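Local coordinates for sortase (Actinomyces oris, PDB 5UTT), which probably acts as a class E sortase, a cysteine transpeptidase of the kind that attaches surface proteins to the Gram-positive cell wall, at residues 87-92 and 144-149; 98-103 and 180-185; 102-107 and 173-178; 108-113 and 167-172. All coordinates share one frame; numbering follows the deposited sequence.

Interaction 1: 87-92 and 144-149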
loop_
_atom_site.group_PDB
_atom_site.type_symbol
_atom_site.label_atom_id
_atom_site.label_comp_id
_atom_site.label_asym_id
_atom_site.label_seq_id
_atom_site.Cartn_x
_atom_site.Cartn_y
_atom_site.Cartn_z
ATOM N N ASN A 87 -2.280 -4.925 13.224
ATOM C CA ASN A 87 -1.837 -4.345 11.938
ATOM C C ASN A 87 -2.530 -3.022 11.744
ATOM O O ASN A 87 -3.735 -2.917 11.925
ATOM C CB ASN A 87 -2.181 -5.251 10.757
ATOM C CG ASN A 87 -1.218 -6.410 10.595
ATOM O OD1 ASN A 87 0.014 -6.206 10.458
ATOM N ND2 ASN A 87 -1.757 -7.622 10.518
ATOM N N SER A 88 -1.784 -2.016 11.314
ATOM C CA SER A 88 -2.301 -0.679 11.122
ATOM C C SER A 88 -1.290 0.167 10.346
ATOM O O SER A 88 -0.169 -0.259 10.179
ATOM C CB SER A 88 -2.480 0.021 12.428
ATOM O OG SER A 88 -1.205 0.320 12.998
ATOM N N PHE A 89 -1.641 1.400 10.010
ATOM C CA PHE A 89 -0.664 2.345 9.367
ATOM C C PHE A 89 -0.116 3.314 10.445
ATOM O O PHE A 89 0.211 4.495 10.207
ATOM C CB PHE A 89 -1.330 3.114 8.203
ATOM C CG PHE A 89 -1.619 2.297 6.955
ATOM C CD1 PHE A 89 -1.368 0.934 6.893
ATOM C CD2 PHE A 89 -2.143 2.913 5.830
ATOM C CE1 PHE A 89 -1.594 0.221 5.732
ATOM C CE2 PHE A 89 -2.380 2.188 4.674
ATOM C CZ PHE A 89 -2.141 0.850 4.635
ATOM N N ARG A 90 -0.088 2.853 11.702
ATOM C CA ARG A 90 0.302 3.715 12.799
ATOM C C ARG A 90 1.581 4.485 12.525
ATOM O O ARG A 90 1.675 5.682 12.861
ATOM C CB ARG A 90 0.524 2.868 14.043
ATOM C CG ARG A 90 0.845 3.678 15.281
ATOM C CD ARG A 90 1.152 2.719 16.408
ATOM N NE ARG A 90 1.209 3.393 17.675
ATOM C CZ ARG A 90 1.568 2.809 18.814
ATOM N NH1 ARG A 90 1.915 1.521 18.826
ATOM N NH2 ARG A 90 1.585 3.513 19.936
ATOM N N ARG A 91 2.567 3.794 11.970
ATOM C CA ARG A 91 3.906 4.336 11.878
ATOM C C ARG A 91 4.192 4.638 10.439
ATOM O O ARG A 91 5.304 4.498 10.000
ATOM C CB ARG A 91 4.954 3.446 12.558
ATOM C CG ARG A 91 4.887 3.490 14.082
ATOM C CD ARG A 91 5.655 4.691 14.621
ATOM N NE ARG A 91 4.990 5.995 14.423
ATOM C CZ ARG A 91 4.034 6.483 15.202
ATOM N NH1 ARG A 91 3.569 5.797 16.268
ATOM N NH2 ARG A 91 3.530 7.680 14.929
ATOM N N ILE A 92 3.164 5.112 9.733
ATOM C CA ILE A 92 3.337 5.595 8.354
ATOM C C ILE A 92 4.423 6.664 8.266
ATOM O O ILE A 92 5.048 6.842 7.196
ATOM C CB ILE A 92 1.989 6.082 7.795
ATOM C CG1 ILE A 92 2.053 6.201 6.257
ATOM C CG2 ILE A 92 1.538 7.365 8.457
ATOM C CD1 ILE A 92 0.707 6.315 5.586
ATOM N N ILE A 144 2.057 2.516 -5.836
ATOM C CA ILE A 144 1.145 2.179 -4.691
ATOM C C ILE A 144 1.020 3.464 -3.879
ATOM O O ILE A 144 1.968 4.249 -3.809
ATOM C CB ILE A 144 1.614 0.957 -3.852
ATOM C CG1 ILE A 144 0.512 0.482 -2.849
ATOM C CG2 ILE A 144 2.867 1.228 -3.029
ATOM C CD1 ILE A 144 0.796 -0.791 -2.110
ATOM N N THR A 145 -0.141 3.663 -3.251
ATOM C CA THR A 145 -0.350 4.810 -2.426
ATOM C C THR A 145 -0.968 4.291 -1.141
ATOM O O THR A 145 -1.923 3.541 -1.209
ATOM C CB THR A 145 -1.292 5.841 -3.070
ATOM O OG1 THR A 145 -0.659 6.380 -4.259
ATOM C CG2 THR A 145 -1.526 7.007 -2.155
ATOM N N LEU A 146 -0.384 4.688 -0.026
ATOM C CA LEU A 146 -0.966 4.373 1.308
ATOM C C LEU A 146 -1.519 5.630 1.898
ATOM O O LEU A 146 -0.770 6.641 1.977
ATOM C CB LEU A 146 0.089 3.792 2.244
ATOM C CG LEU A 146 0.318 2.266 2.298
ATOM C CD1 LEU A 146 0.673 1.712 0.964
ATOM C CD2 LEU A 146 1.395 1.905 3.319
ATOM N N THR A 147 -2.740 5.550 2.458
ATOM C CA THR A 147 -3.404 6.684 3.066
ATOM C C THR A 147 -3.872 6.354 4.465
ATOM O O THR A 147 -4.324 5.246 4.709
ATOM C CB THR A 147 -4.627 7.239 2.234
ATOM O OG1 THR A 147 -5.818 6.447 2.365
ATOM C CG2 THR A 147 -4.314 7.260 0.722
ATOM N N THR A 148 -3.781 7.335 5.320
ATOM C CA THR A 148 -4.326 7.211 6.676
ATOM C C THR A 148 -4.557 8.607 7.268
ATOM O O THR A 148 -4.202 9.612 6.676
ATOM C CB THR A 148 -3.368 6.360 7.555
ATOM O OG1 THR A 148 -4.045 6.033 8.792
ATOM C CG2 THR A 148 -2.161 7.099 7.878
ATOM N N CYS A 149 -5.100 8.678 8.489
ATOM C CA CYS A 149 -5.386 9.933 9.163
ATOM C C CYS A 149 -4.184 10.492 9.859
ATOM O O CYS A 149 -3.338 9.737 10.314
ATOM C CB CYS A 149 -6.515 9.708 10.207
ATOM S SG CYS A 149 -8.100 9.511 9.388
#
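F89 lays its ring against L146 and the backbone of T147, and this is the dense end of the contact. CD2 of L146 stands over one face of the F89 ring, 4.1 Å from its centroid and 19° off the normal, a CH-pi contact that lies toward the rim. CG of L146 approaches the ring side at CE2 of F89, 3.6 Å away. At the ring's edge, near its plane, the carbonyl O of T147 comes to 3.4 Å from CD2 of F89, while CB of T148 sits close to CB of F89. The torsion chi1 of F89 (-72°) sets CG opposite the carbonyl carbon and sends the ring along the strand toward L146. The second part of the packing is I92, whose CD1 reaches CG2 of T148 at 3.8 Å and CB of L146 at 4.2 Å.

Strand 142-150 here reads T-L-T-T-C, the TLXTC signature of sortases, whose final cysteine is the nucleophile in characterised members; F89 and I92 therefore back the strand leading to C149. The hydroxyl of T148 turns instead to the carbonyl of G80.

Toward solvent the loop gives up contact with the strand. R90 and R91 lie on the far side of a type I turn, closed by the bond from N of I92 to O of F89 (3.1 Å), and S88 OG accepts from N of R90 (3.1 Å), an ST turn. Both arginines form salt bridges with E156, and R91 has a second acidic partner in D93.

Interaction 2: 98-103 and 180-185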
loop_
_atom_site.group_PDB
_atom_site.type_symbol
_atom_site.label_atom_id
_atom_site.label_comp_id
_atom_site.label_asym_id
_atom_site.label_seq_id
_atom_site.Cartn_x
_atom_site.Cartn_y
_atom_site.Cartn_z
ATOM N N GLY A 98 12.988 5.929 -0.637
ATOM C CA GLY A 98 13.750 4.694 -0.811
ATOM C C GLY A 98 13.353 3.512 0.054
ATOM O O GLY A 98 13.724 2.366 -0.228
ATOM N N ASP A 99 12.540 3.755 1.077
ATOM C CA ASP A 99 12.037 2.622 1.846
ATOM C C ASP A 99 11.125 1.722 1.020
ATOM O O ASP A 99 10.365 2.191 0.151
ATOM C CB ASP A 99 11.281 3.147 3.063
ATOM C CG ASP A 99 12.197 3.788 4.082
ATOM O OD1 ASP A 99 13.400 3.434 4.140
ATOM O OD2 ASP A 99 11.721 4.627 4.856
ATOM N N GLU A 100 11.155 0.420 1.309
ATOM C CA GLU A 100 10.375 -0.520 0.537
ATOM C C GLU A 100 8.966 -0.683 1.036
ATOM O O GLU A 100 8.737 -0.758 2.270
ATOM C CB GLU A 100 11.028 -1.899 0.585
ATOM C CG GLU A 100 12.200 -2.010 -0.398
ATOM C CD GLU A 100 12.895 -3.348 -0.402
ATOM O OE1 GLU A 100 12.730 -4.121 0.555
ATOM O OE2 GLU A 100 13.616 -3.645 -1.405
ATOM N N ILE A 101 8.026 -0.764 0.104
ATOM C CA ILE A 101 6.632 -1.166 0.408
ATOM C C ILE A 101 6.355 -2.413 -0.431
ATOM O O ILE A 101 6.473 -2.398 -1.679
ATOM C CB ILE A 101 5.642 -0.039 0.103
ATOM C CG1 ILE A 101 5.923 1.176 1.010
ATOM C CG2 ILE A 101 4.195 -0.481 0.244
ATOM C CD1 ILE A 101 4.988 2.322 0.759
ATOM N N ILE A 102 6.019 -3.507 0.220
ATOM C CA ILE A 102 6.016 -4.819 -0.456
ATOM C C ILE A 102 4.627 -5.380 -0.365
ATOM O O ILE A 102 4.045 -5.439 0.771
ATOM C CB ILE A 102 7.056 -5.790 0.135
ATOM C CG1 ILE A 102 8.465 -5.172 0.039
ATOM C CG2 ILE A 102 6.954 -7.174 -0.533
ATOM C CD1 ILE A 102 9.550 -5.984 0.694
ATOM N N VAL A 103 4.075 -5.796 -1.526
ATOM C CA VAL A 103 2.831 -6.523 -1.520
ATOM C C VAL A 103 3.038 -7.975 -1.912
ATOM O O VAL A 103 3.634 -8.283 -2.938
ATOM C CB VAL A 103 1.705 -5.859 -2.348
ATOM C CG1 VAL A 103 0.402 -6.625 -2.157
ATOM C CG2 VAL A 103 1.603 -4.392 -1.980
ATOM N N PRO A 180 11.936 -11.116 -1.537
ATOM C CA PRO A 180 12.895 -10.057 -1.262
ATOM C C PRO A 180 13.760 -10.306 -0.043
ATOM O O PRO A 180 13.286 -10.848 0.967
ATOM C CB PRO A 180 12.004 -8.841 -1.020
ATOM C CG PRO A 180 10.784 -9.130 -1.793
ATOM C CD PRO A 180 10.563 -10.589 -1.573
ATOM N N GLU A 181 14.986 -9.814 -0.100
ATOM C CA GLU A 181 15.932 -9.991 1.004
ATOM C C GLU A 181 15.463 -9.383 2.306
ATOM O O GLU A 181 15.785 -9.920 3.362
ATOM C CB GLU A 181 17.300 -9.414 0.657
ATOM C CG GLU A 181 18.111 -10.301 -0.288
ATOM C CD GLU A 181 18.638 -11.582 0.358
ATOM O OE1 GLU A 181 19.265 -11.501 1.446
ATOM O OE2 GLU A 181 18.447 -12.676 -0.218
ATOM N N SER A 182 14.714 -8.284 2.218
ATOM C CA SER A 182 14.181 -7.594 3.409
ATOM C C SER A 182 13.123 -8.412 4.149
ATOM O O SER A 182 12.828 -8.136 5.320
ATOM C CB SER A 182 13.554 -6.260 3.027
ATOM O OG SER A 182 12.507 -6.439 2.079
ATOM N N VAL A 183 12.493 -9.353 3.450
ATOM C CA VAL A 183 11.408 -10.117 4.058
ATOM C C VAL A 183 12.083 -11.081 5.037
ATOM O O VAL A 183 12.906 -11.885 4.634
ATOM C CB VAL A 183 10.551 -10.816 2.983
ATOM C CG1 VAL A 183 9.697 -11.929 3.594
ATOM C CG2 VAL A 183 9.692 -9.776 2.267
ATOM N N LEU A 184 11.739 -10.994 6.326
ATOM C CA LEU A 184 12.435 -11.748 7.367
ATOM C C LEU A 184 11.849 -13.127 7.624
ATOM O O LEU A 184 12.543 -13.992 8.140
ATOM C CB LEU A 184 12.429 -10.994 8.694
ATOM C CG LEU A 184 13.172 -9.660 8.739
ATOM C CD1 LEU A 184 13.029 -9.068 10.144
ATOM C CD2 LEU A 184 14.628 -9.814 8.322
ATOM N N ASN A 185 10.563 -13.277 7.338
ATOM C CA ASN A 185 9.888 -14.556 7.385
ATOM C C ASN A 185 8.673 -14.476 6.490
ATOM O O ASN A 185 8.269 -13.380 6.089
ATOM C CB ASN A 185 9.425 -14.861 8.814
ATOM C CG ASN A 185 8.476 -13.801 9.359
ATOM O OD1 ASN A 185 7.264 -13.941 9.306
ATOM N ND2 ASN A 185 9.024 -12.734 9.846
HETATM O O HOH W 1 14.656 -6.263 -0.255
#
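E100 makes the first link, carrying its carboxylate across to S182. The chain is extended beyond CG (chi2 180°), and OE1 of E100 accepts a hydrogen bond of 2.8 Å from OG of S182, which arrives nearly along the C-O axis. A chi1 of 58° places that serine hydroxyl between its own backbone N and carbonyl carbon, turned to the strand. One water gives a second route: it donates to OE1 of E100 (3.0 Å) and accepts from N of S182 (3.2 Å), so OE1 receives two donors and ties both the side chain and the backbone of the serine.

I101 then directs its side chain to the other side of the strand, among V165, A167 and I144. Strand 100-104 belongs to the beta-barrel of the sortase fold, bonded to strand 108-120 along one border and to V33 of strand 28-33 along the other, and the tail 180-185 packs on its outward surface.

I102 returns to that surface. Its CD1 approaches three residues: OG of S182 at 3.3 Å, CB of P180 at 4.1 Å and CG2 of V183 at 4.1 Å. These three are gathered by a type I turn, in which N of V183 bonds to O of P180 (3.0 Å). P35 covers E100, I102 and S182 as well, while W109 packs on I102 and P180. V103 faces inward again, onto L70 and I144.

Interaction 3: 102-107 and 173-178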
loop_
_atom_site.group_PDB
_atom_site.type_symbol
_atom_site.label_atom_id
_atom_site.label_comp_id
_atom_site.label_asym_id
_atom_site.label_seq_id
_atom_site.Cartn_x
_atom_site.Cartn_y
_atom_site.Cartn_z
ATOM N N ILE A 102 6.019 -3.507 0.220
ATOM C CA ILE A 102 6.016 -4.819 -0.456
ATOM C C ILE A 102 4.627 -5.380 -0.365
ATOM O O ILE A 102 4.045 -5.439 0.771
ATOM C CB ILE A 102 7.056 -5.790 0.135
ATOM C CG1 ILE A 102 8.465 -5.172 0.039
ATOM C CG2 ILE A 102 6.954 -7.174 -0.533
ATOM C CD1 ILE A 102 9.550 -5.984 0.694
ATOM N N VAL A 103 4.075 -5.796 -1.526
ATOM C CA VAL A 103 2.831 -6.523 -1.520
ATOM C C VAL A 103 3.038 -7.975 -1.912
ATOM O O VAL A 103 3.634 -8.283 -2.938
ATOM C CB VAL A 103 1.705 -5.859 -2.348
ATOM C CG1 VAL A 103 0.402 -6.625 -2.157
ATOM C CG2 VAL A 103 1.603 -4.392 -1.980
ATOM N N SER A 104 2.555 -8.879 -1.099
ATOM C CA SER A 104 2.605 -10.293 -1.484
ATOM C C SER A 104 1.221 -10.750 -1.966
ATOM O O SER A 104 0.214 -10.587 -1.271
ATOM C CB SER A 104 3.150 -11.164 -0.361
ATOM O OG SER A 104 2.271 -11.265 0.734
ATOM N N THR A 105 1.198 -11.398 -3.125
ATOM C CA THR A 105 -0.007 -12.083 -3.609
ATOM C C THR A 105 0.295 -13.568 -3.692
ATOM O O THR A 105 1.432 -13.994 -3.420
ATOM C CB THR A 105 -0.438 -11.529 -4.974
ATOM O OG1 THR A 105 0.532 -11.852 -5.980
ATOM C CG2 THR A 105 -0.659 -10.022 -4.880
ATOM N N ALA A 106 -0.692 -14.368 -4.064
ATOM C CA ALA A 106 -0.510 -15.798 -4.131
ATOM C C ALA A 106 0.648 -16.227 -5.053
ATOM O O ALA A 106 1.325 -17.233 -4.812
ATOM C CB ALA A 106 -1.792 -16.470 -4.550
ATOM N N LYS A 107 0.844 -15.481 -6.127
ATOM C CA LYS A 107 1.841 -15.823 -7.138
ATOM C C LYS A 107 3.089 -14.921 -7.179
ATOM O O LYS A 107 4.153 -15.288 -7.725
ATOM C CB LYS A 107 1.123 -15.807 -8.505
ATOM C CG LYS A 107 -0.043 -16.782 -8.567
ATOM C CD LYS A 107 -0.759 -16.878 -9.925
ATOM C CE LYS A 107 -2.017 -17.722 -9.777
ATOM N NZ LYS A 107 -2.969 -17.648 -10.914
ATOM N N MET A 173 8.892 -10.435 -8.092
ATOM C CA MET A 173 9.433 -11.789 -8.048
ATOM C C MET A 173 8.314 -12.795 -8.124
ATOM O O MET A 173 7.227 -12.553 -7.577
ATOM C CB MET A 173 10.242 -12.012 -6.780
ATOM C CG MET A 173 11.387 -11.038 -6.560
ATOM S SD MET A 173 12.340 -11.377 -5.055
ATOM C CE MET A 173 13.085 -12.931 -5.514
ATOM N N ASP A 174 8.564 -13.927 -8.784
ATOM C CA ASP A 174 7.673 -15.081 -8.697
ATOM C C ASP A 174 7.807 -15.655 -7.293
ATOM O O ASP A 174 8.909 -15.980 -6.874
ATOM C CB ASP A 174 8.097 -16.136 -9.736
ATOM C CG ASP A 174 7.065 -17.213 -9.942
ATOM O OD1 ASP A 174 6.415 -17.635 -8.955
ATOM O OD2 ASP A 174 6.922 -17.663 -11.107
ATOM N N ARG A 175 6.700 -15.773 -6.557
ATOM C CA ARG A 175 6.762 -16.189 -5.153
ATOM C C ARG A 175 7.210 -17.654 -4.977
ATOM O O ARG A 175 7.696 -18.041 -3.905
ATOM C CB ARG A 175 5.391 -15.980 -4.512
ATOM C CG ARG A 175 5.313 -16.253 -3.018
ATOM C CD ARG A 175 3.889 -16.066 -2.528
ATOM N NE ARG A 175 3.802 -16.104 -1.068
ATOM C CZ ARG A 175 2.745 -15.719 -0.355
ATOM N NH1 ARG A 175 1.640 -15.263 -0.951
ATOM N NH2 ARG A 175 2.773 -15.796 0.972
ATOM N N SER A 176 7.028 -18.471 -6.006
ATOM C CA SER A 176 7.497 -19.859 -5.942
ATOM C C SER A 176 9.022 -19.954 -6.137
ATOM O O SER A 176 9.632 -20.971 -5.797
ATOM C CB SER A 176 6.763 -20.698 -6.980
ATOM O OG SER A 176 7.215 -20.406 -8.273
ATOM N N GLU A 177 9.617 -18.890 -6.683
ATOM C CA GLU A 177 11.043 -18.856 -7.006
ATOM C C GLU A 177 11.913 -18.003 -6.081
ATOM O O GLU A 177 13.130 -18.069 -6.156
ATOM C CB GLU A 177 11.202 -18.379 -8.448
ATOM C CG GLU A 177 10.452 -19.308 -9.396
ATOM C CD GLU A 177 10.487 -18.881 -10.844
ATOM O OE1 GLU A 177 10.960 -17.759 -11.124
ATOM O OE2 GLU A 177 10.040 -19.675 -11.702
ATOM N N GLY A 178 11.311 -17.222 -5.187
ATOM C CA GLY A 178 12.110 -16.375 -4.334
ATOM C C GLY A 178 11.298 -15.282 -3.661
ATOM O O GLY A 178 10.124 -15.084 -3.979
HETATM O O HOH W 2 1.296 -13.747 2.045
#
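R175 grips the turn at 105-107 by two hydrogen bonds, one from its backbone and one from its guanidinium. N of R175 donates to O of K107 over 2.8 Å, and the N-H points almost straight at the oxygen (177°). NH1 of R175 donates to O of T105, also at 2.8 Å, but more bent, and reaches that carbonyl from above its plane, 61° out of it. The side chain spans the two acceptors because it is extended from CG to NE, with CG anti to the backbone N (chi1 -175°). Farther out a water accepts from NH2 of R175 (2.7 Å) and lies 3.0 Å from OG of S104, whose hydroxyl sits over one face of the guanidinium. NE of R175 makes a salt bridge with the C-terminal carboxylate of N190, and D186 is a long, weak ion partner of NH2.

Just before R175, OD1 of D174 takes two donors from the same face of its carboxylate: N of S176 at 3.1 Å, forming an Asx turn, and OG of S176. This is consistent with a held bend where the chain leaves its strand.

The remaining packing sets the arginine's methylene groups closely against backbone carbonyls: CD of R175 comes to 3.3 Å from O of T105, and its CB rests 3.5 Å from O of K107. W109 packs against the arginine too. Residues 105-107 form the connection between strands 100-104 and 108-120, and R175 follows the end of strand 161-174, so the contact joins that hairpin's tip to the outgoing end of the strand beside it.

Interaction 4: 108-113 and 167-172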
loop_
_atom_site.group_PDB
_atom_site.type_symbol
_atom_site.label_atom_id
_atom_site.label_comp_id
_atom_site.label_asym_id
_atom_site.label_seq_id
_atom_site.Cartn_x
_atom_site.Cartn_y
_atom_site.Cartn_z
ATOM N N THR A 108 2.988 -13.741 -6.588
ATOM C CA THR A 108 3.902 -12.645 -6.897
ATOM C C THR A 108 4.304 -11.773 -5.726
ATOM O O THR A 108 3.498 -11.530 -4.862
ATOM C CB THR A 108 3.305 -11.747 -8.021
ATOM O OG1 THR A 108 2.933 -12.581 -9.132
ATOM C CG2 THR A 108 4.321 -10.646 -8.473
ATOM N N TRP A 109 5.569 -11.361 -5.665
ATOM C CA TRP A 109 5.993 -10.282 -4.765
ATOM C C TRP A 109 6.079 -9.014 -5.574
ATOM O O TRP A 109 6.828 -8.973 -6.568
ATOM C CB TRP A 109 7.364 -10.565 -4.173
ATOM C CG TRP A 109 7.413 -11.712 -3.222
ATOM C CD1 TRP A 109 7.788 -12.988 -3.504
ATOM C CD2 TRP A 109 7.127 -11.684 -1.808
ATOM N NE1 TRP A 109 7.716 -13.775 -2.375
ATOM C CE2 TRP A 109 7.326 -12.991 -1.317
ATOM C CE3 TRP A 109 6.715 -10.684 -0.922
ATOM C CZ2 TRP A 109 7.140 -13.308 0.042
ATOM C CZ3 TRP A 109 6.541 -11.002 0.406
ATOM C CH2 TRP A 109 6.764 -12.295 0.870
ATOM N N TYR A 110 5.340 -7.973 -5.177
ATOM C CA TYR A 110 5.490 -6.662 -5.796
ATOM C C TYR A 110 6.244 -5.737 -4.860
ATOM O O TYR A 110 5.798 -5.495 -3.721
ATOM C CB TYR A 110 4.144 -6.045 -6.089
ATOM C CG TYR A 110 3.265 -6.813 -7.038
ATOM C CD1 TYR A 110 2.399 -7.800 -6.583
ATOM C CD2 TYR A 110 3.221 -6.501 -8.394
ATOM C CE1 TYR A 110 1.565 -8.465 -7.430
ATOM C CE2 TYR A 110 2.392 -7.188 -9.245
ATOM C CZ TYR A 110 1.553 -8.153 -8.771
ATOM O OH TYR A 110 0.735 -8.833 -9.617
ATOM N N VAL A 111 7.373 -5.217 -5.346
ATOM C CA VAL A 111 8.182 -4.337 -4.518
ATOM C C VAL A 111 8.214 -2.911 -5.099
ATOM O O VAL A 111 8.663 -2.658 -6.260
ATOM C CB VAL A 111 9.627 -4.858 -4.282
ATOM C CG1 VAL A 111 10.417 -3.835 -3.477
ATOM C CG2 VAL A 111 9.694 -6.239 -3.628
ATOM N N PHE A 112 7.757 -1.983 -4.255
ATOM C CA PHE A 112 7.691 -0.554 -4.524
ATOM C C PHE A 112 8.689 0.181 -3.633
ATOM O O PHE A 112 8.993 -0.242 -2.493
ATOM C CB PHE A 112 6.266 -0.003 -4.299
ATOM C CG PHE A 112 5.208 -0.687 -5.085
ATOM C CD1 PHE A 112 4.666 -1.924 -4.673
ATOM C CD2 PHE A 112 4.660 -0.088 -6.201
ATOM C CE1 PHE A 112 3.657 -2.529 -5.412
ATOM C CE2 PHE A 112 3.674 -0.698 -6.954
ATOM C CZ PHE A 112 3.160 -1.929 -6.571
ATOM N N LYS A 113 9.186 1.338 -4.124
ATOM C CA LYS A 113 10.078 2.170 -3.333
ATOM C C LYS A 113 9.507 3.570 -3.141
ATOM O O LYS A 113 9.046 4.190 -4.112
ATOM C CB LYS A 113 11.437 2.264 -4.030
ATOM C CG LYS A 113 12.137 0.924 -4.130
ATOM C CD LYS A 113 12.725 0.491 -2.812
ATOM C CE LYS A 113 14.001 -0.342 -3.012
ATOM N NZ LYS A 113 15.208 0.419 -3.524
ATOM N N ALA A 167 4.797 5.241 -3.495
ATOM C CA ALA A 167 5.924 4.363 -3.820
ATOM C C ALA A 167 5.816 3.915 -5.282
ATOM O O ALA A 167 4.757 3.521 -5.754
ATOM C CB ALA A 167 6.022 3.165 -2.871
ATOM N N LYS A 168 6.929 4.070 -5.997
ATOM C CA LYS A 168 7.026 3.669 -7.404
ATOM C C LYS A 168 7.526 2.221 -7.540
ATOM O O LYS A 168 8.431 1.799 -6.825
ATOM C CB LYS A 168 7.968 4.637 -8.123
ATOM C CG LYS A 168 8.078 4.380 -9.617
ATOM C CD LYS A 168 8.811 5.525 -10.321
ATOM C CE LYS A 168 9.190 5.109 -11.721
ATOM N NZ LYS A 168 9.721 6.225 -12.551
ATOM N N PHE A 169 6.950 1.479 -8.472
ATOM C CA PHE A 169 7.316 0.087 -8.678
ATOM C C PHE A 169 8.803 -0.075 -8.947
ATOM O O PHE A 169 9.364 0.694 -9.775
ATOM C CB PHE A 169 6.459 -0.502 -9.801
ATOM C CG PHE A 169 6.715 -1.962 -10.070
ATOM C CD1 PHE A 169 6.255 -2.956 -9.210
ATOM C CD2 PHE A 169 7.435 -2.340 -11.167
ATOM C CE1 PHE A 169 6.516 -4.294 -9.454
ATOM C CE2 PHE A 169 7.692 -3.657 -11.419
ATOM C CZ PHE A 169 7.246 -4.637 -10.559
ATOM N N ALA A 170 9.454 -1.030 -8.275
ATOM C CA ALA A 170 10.881 -1.274 -8.428
ATOM C C ALA A 170 11.154 -2.594 -9.125
ATOM O O ALA A 170 11.791 -2.617 -10.182
ATOM C CB ALA A 170 11.591 -1.240 -7.077
ATOM N N TYR A 171 10.663 -3.688 -8.564
ATOM C CA TYR A 171 10.809 -4.996 -9.206
ATOM C C TYR A 171 9.744 -5.935 -8.691
ATOM O O TYR A 171 9.018 -5.602 -7.742
ATOM C CB TYR A 171 12.197 -5.574 -8.918
ATOM C CG TYR A 171 12.487 -5.836 -7.465
ATOM C CD1 TYR A 171 12.151 -7.066 -6.892
ATOM C CD2 TYR A 171 13.083 -4.877 -6.668
ATOM C CE1 TYR A 171 12.421 -7.324 -5.572
ATOM C CE2 TYR A 171 13.357 -5.132 -5.333
ATOM C CZ TYR A 171 13.009 -6.365 -4.808
ATOM O OH TYR A 171 13.250 -6.645 -3.500
ATOM N N TRP A 172 9.656 -7.097 -9.321
ATOM C CA TRP A 172 8.771 -8.150 -8.829
ATOM C C TRP A 172 9.479 -9.487 -8.797
ATOM O O TRP A 172 10.540 -9.654 -9.362
ATOM C CB TRP A 172 7.498 -8.249 -9.664
ATOM C CG TRP A 172 7.699 -8.637 -11.158
ATOM C CD1 TRP A 172 8.177 -7.837 -12.163
ATOM C CD2 TRP A 172 7.405 -9.903 -11.767
ATOM N NE1 TRP A 172 8.179 -8.534 -13.362
ATOM C CE2 TRP A 172 7.732 -9.805 -13.137
ATOM C CE3 TRP A 172 6.892 -11.113 -11.290
ATOM C CZ2 TRP A 172 7.544 -10.867 -14.017
ATOM C CZ3 TRP A 172 6.734 -12.167 -12.149
ATOM C CH2 TRP A 172 7.049 -12.035 -13.515
#
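V111 rests on the face of the Y171 ring, its CB 3.8 Å from the centroid and 14° off the normal. The methyl CG2 of V111 lies 3.5 Å from both CE1 and CZ of Y171. With chi1 at 62° the tyrosine holds CG between its backbone N and carbonyl carbon, which folds the ring back over the valine. On the opposite surface of the sheet F169 turns an edge to the face of F112, a T-shaped pair with centroids 5.7 Å apart and planes at 75°. Beside it CB of F112 meets CB of A167 at 3.5 Å, and T108 CG2 touches the six-membered ring of W172.

The two strands run antiparallel with a classic beta bulge, in which A170 and Y171 both oppose V111. The carbonyl O of V111 accepts from N of A170 (2.7 Å) and from N of Y171 (3.2 Å), both in its carbonyl plane, while N of V111 bonds to O of Y171 (2.9 Å). Register shifts by one residue here, so F112 pairs with F169 and K113 with K168, the latter through reciprocal backbone bonds, N of K113 to O of K168 measuring 2.8 Å.

Outside this shell, polar ends are held by other parts of the chain: W172 NE1 by the carbonyl of D15, Y110 OH by that of P18, and K168 NZ by D141 in a salt bridge. I144 of strand 142-150 packs on F112 and A167, and P180 and E100 lie against Y171.

In the fold
All four contacts reach one mixed beta-sheet, whose neighbouring strands 142-150, 161-174, 108-120 and 100-104 they use. Interactions 2, 3 and 4 form a cluster with centres 9 to 11 Å apart; interactions 2 and 3 share I102 and V103, and 4 is nested in the chain within the loops closed by each of them. The centre of interaction 1 lies about 17 Å from that of interaction 4, across the chain's centre, yet N of I144 is probably hydrogen-bonded to O of A167 (2.9 Å). The sheet thus runs from the cysteine-bearing strand through 161-174 and 108-120 to strand 100-104, on which the loop 180-185 packs.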